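Side-chain contact in ethanolamine utilization protein EutJ (Carboxydothermus hydrogenoformans Z-2901, PDB 3H1Q), which binds ATP, probably through an actin-like ATPase fold related to the cell division protein FtsA, and belongs to the ethanolamine utilization proteins: residues Q8-L13 with T264-A269. Numbering follows the deposited sequence.
Sequences QKLNLL and TPLGIA
L10 and L266 bring two helical turns together, one from helix 3-18 near the start of the chain and one from helix 263-269 near its end; the CA atoms of L10 and L266 lie 8.2 Å apart. Each turn is held by its own backbone bonds, such as L13 N to K9 O at 2.9 Å. No hydrogen bond crosses between them, and the contact illustrates how distant helices can meet through a few apolar groups. L266 reaches between L10 and L13, which lie one turn apart on the first helix. Its first side-chain bond points toward segment 8-13, and CG stands anti to the backbone N (chi1 167°), beside the carbonyl carbon, which leaves CD2 at L10. The L10 and L266 side chains meet nearly at a right angle, and CD1 of L10 touches CD2 of L266 at 3.9 Å. L13 approaches nearer the root of the same leucine, its CD2 lying 4.3 Å from CB of L266. All three leucines are buried. The bound ATP lies about 11 Å from the side chain of L266. At the start of helix 263-269, T264 OG1 hydrogen-bonds OD2 of D145, and T264, like I268, touches helix 128-136. L10 rests against P257. L13 packs on V43 and P265 on V41, so the leucines join both helices beside strand 39-45, in the mixed five-stranded sheet of a probably actin-like ATPase fold.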
ATOM      1  N   GLN A   8      12.662  -4.335   9.591  1.00 43.89           N
ATOM      2  CA  GLN A   8      13.407  -5.480   9.085  1.00 43.01           C
ATOM      3  C   GLN A   8      12.578  -6.339   8.122  1.00 42.30           C
ATOM      4  O   GLN A   8      13.077  -6.752   7.063  1.00 41.90           O
ATOM      5  CB  GLN A   8      13.904  -6.335  10.253  1.00 43.25           C
ATOM      6  CG  GLN A   8      14.871  -5.612  11.200  1.00 43.16           C
ATOM      7  CD  GLN A   8      15.308  -6.489  12.359  1.00 42.20           C
ATOM      8  OE1 GLN A   8      14.604  -7.415  12.738  1.00 41.29           O
ATOM      9  NE2 GLN A   8      16.485  -6.204  12.922  1.00 42.73           N
ATOM     10  N   LYS A   9      11.324  -6.598   8.493  1.00 41.23           N
ATOM     11  CA  LYS A   9      10.412  -7.367   7.645  1.00 40.67           C
ATOM     12  C   LYS A   9      10.152  -6.695   6.296  1.00 39.97           C
ATOM     13  O   LYS A   9      10.090  -7.364   5.282  1.00 40.22           O
ATOM     14  CB  LYS A   9       9.084  -7.604   8.347  1.00 40.79           C
ATOM     15  CG  LYS A   9       9.169  -8.441   9.618  1.00 42.40           C
ATOM     16  CD  LYS A   9       8.017  -9.462   9.656  1.00 45.05           C
ATOM     17  CE  LYS A   9       7.617  -9.901  11.059  1.00 46.23           C
ATOM     18  NZ  LYS A   9       6.690  -8.897  11.639  1.00 46.96           N
ATOM     19  N   LEU A  10      10.011  -5.371   6.302  1.00 39.07           N
ATOM     20  CA  LEU A  10       9.803  -4.569   5.109  1.00 37.86           C
ATOM     21  C   LEU A  10      11.039  -4.522   4.241  1.00 37.34           C
ATOM     22  O   LEU A  10      10.950  -4.479   3.026  1.00 36.86           O
ATOM     23  CB  LEU A  10       9.483  -3.139   5.516  1.00 38.17           C
ATOM     24  CG  LEU A  10       8.071  -2.556   5.559  1.00 38.90           C
ATOM     25  CD1 LEU A  10       7.049  -3.604   5.955  1.00 39.01           C
ATOM     26  CD2 LEU A  10       8.035  -1.295   6.475  1.00 38.10           C
ATOM     27  N   ASN A  11      12.211  -4.468   4.859  1.00 37.19           N
ATOM     28  CA  ASN A  11      13.428  -4.472   4.060  1.00 36.26           C
ATOM     29  C   ASN A  11      13.574  -5.819   3.374  1.00 35.59           C
ATOM     30  O   ASN A  11      13.950  -5.867   2.190  1.00 35.87           O
ATOM     31  CB  ASN A  11      14.660  -4.110   4.872  1.00 35.87           C
ATOM     32  CG  ASN A  11      14.894  -2.627   4.919  1.00 36.27           C
ATOM     33  OD1 ASN A  11      15.125  -2.073   5.973  1.00 37.84           O
ATOM     34  ND2 ASN A  11      14.850  -1.970   3.771  1.00 38.45           N
ATOM     35  N   LEU A  12      13.225  -6.885   4.104  1.00 33.95           N
ATOM     36  CA  LEU A  12      13.261  -8.234   3.561  1.00 32.94           C
ATOM     37  C   LEU A  12      12.328  -8.319   2.363  1.00 32.79           C
ATOM     38  O   LEU A  12      12.758  -8.603   1.232  1.00 32.73           O
ATOM     39  CB  LEU A  12      12.848  -9.268   4.616  1.00 32.44           C
ATOM     40  CG  LEU A  12      12.971 -10.746   4.231  1.00 31.25           C
ATOM     41  CD1 LEU A  12      14.393 -11.090   3.846  1.00 27.99           C
ATOM     42  CD2 LEU A  12      12.480 -11.682   5.329  1.00 29.55           C
ATOM     43  N   LEU A  13      11.053  -8.029   2.624  1.00 32.05           N
ATOM     44  CA  LEU A  13      10.014  -8.159   1.638  1.00 30.56           C
ATOM     45  C   LEU A  13      10.375  -7.354   0.439  1.00 30.23           C
ATOM     46  O   LEU A  13      10.099  -7.754  -0.683  1.00 30.80           O
ATOM     47  CB  LEU A  13       8.686  -7.703   2.187  1.00 30.03           C
ATOM     48  CG  LEU A  13       7.494  -8.070   1.314  1.00 29.63           C
ATOM     49  CD1 LEU A  13       7.494  -9.519   0.979  1.00 29.85           C
ATOM     50  CD2 LEU A  13       6.231  -7.726   2.011  1.00 29.19           C
ATOM     51  N   THR A 264       0.558  -2.177   3.749  1.00 40.70           N
ATOM     52  CA  THR A 264      -0.770  -2.782   3.666  1.00 41.45           C
ATOM     53  C   THR A 264      -0.651  -4.189   3.115  1.00 40.79           C
ATOM     54  O   THR A 264      -1.149  -5.128   3.743  1.00 39.97           O
ATOM     55  CB  THR A 264      -1.789  -1.955   2.812  1.00 42.28           C
ATOM     56  OG1 THR A 264      -1.809  -0.593   3.265  1.00 44.65           O
ATOM     57  CG2 THR A 264      -3.211  -2.532   2.941  1.00 42.44           C
ATOM     58  N   PRO A 265       0.014  -4.342   1.948  1.00 40.77           N
ATOM     59  CA  PRO A 265       0.193  -5.685   1.411  1.00 41.32           C
ATOM     60  C   PRO A 265       0.643  -6.700   2.485  1.00 42.77           C
ATOM     61  O   PRO A 265      -0.001  -7.753   2.646  1.00 43.49           O
ATOM     62  CB  PRO A 265       1.247  -5.479   0.342  1.00 41.03           C
ATOM     63  CG  PRO A 265       1.010  -4.082  -0.135  1.00 39.86           C
ATOM     64  CD  PRO A 265       0.598  -3.315   1.062  1.00 40.27           C
ATOM     65  N   LEU A 266       1.680  -6.370   3.257  1.00 43.67           N
ATOM     66  CA  LEU A 266       2.151  -7.272   4.286  1.00 44.39           C
ATOM     67  C   LEU A 266       1.057  -7.501   5.285  1.00 45.54           C
ATOM     68  O   LEU A 266       0.952  -8.590   5.847  1.00 46.48           O
ATOM     69  CB  LEU A 266       3.376  -6.719   5.005  1.00 44.19           C
ATOM     70  CG  LEU A 266       3.774  -7.429   6.316  1.00 44.60           C
ATOM     71  CD1 LEU A 266       4.335  -8.832   6.098  1.00 44.38           C
ATOM     72  CD2 LEU A 266       4.778  -6.584   7.090  1.00 44.91           C
ATOM     73  N   GLY A 267       0.256  -6.473   5.533  1.00 46.45           N
ATOM     74  CA  GLY A 267      -0.838  -6.585   6.511  1.00 48.17           C
ATOM     75  C   GLY A 267      -1.928  -7.566   6.077  1.00 48.93           C
ATOM     76  O   GLY A 267      -2.382  -8.384   6.869  1.00 48.89           O
ATOM     77  N   ILE A 268      -2.336  -7.484   4.812  1.00 49.83           N
ATOM     78  CA  ILE A 268      -3.311  -8.406   4.262  1.00 50.74           C
ATOM     79  C   ILE A 268      -2.824  -9.841   4.435  1.00 51.95           C
ATOM     80  O   ILE A 268      -3.507 -10.678   5.058  1.00 52.13           O
ATOM     81  CB  ILE A 268      -3.582  -8.122   2.791  1.00 50.46           C
ATOM     82  CG1 ILE A 268      -4.222  -6.750   2.627  1.00 50.19           C
ATOM     83  CG2 ILE A 268      -4.555  -9.116   2.258  1.00 50.50           C
ATOM     84  CD1 ILE A 268      -4.125  -6.214   1.247  1.00 49.04           C
ATOM     85  N   ALA A 269      -1.628 -10.123   3.919  1.00 53.05           N
ATOM     86  CA  ALA A 269      -1.051 -11.456   4.080  1.00 53.86           C
ATOM     87  C   ALA A 269      -1.181 -11.956   5.521  1.00 54.63           C
ATOM     88  O   ALA A 269      -1.272 -13.151   5.753  1.00 54.95           O
ATOM     89  CB  ALA A 269       0.387 -11.480   3.624  1.00 53.38           C
TER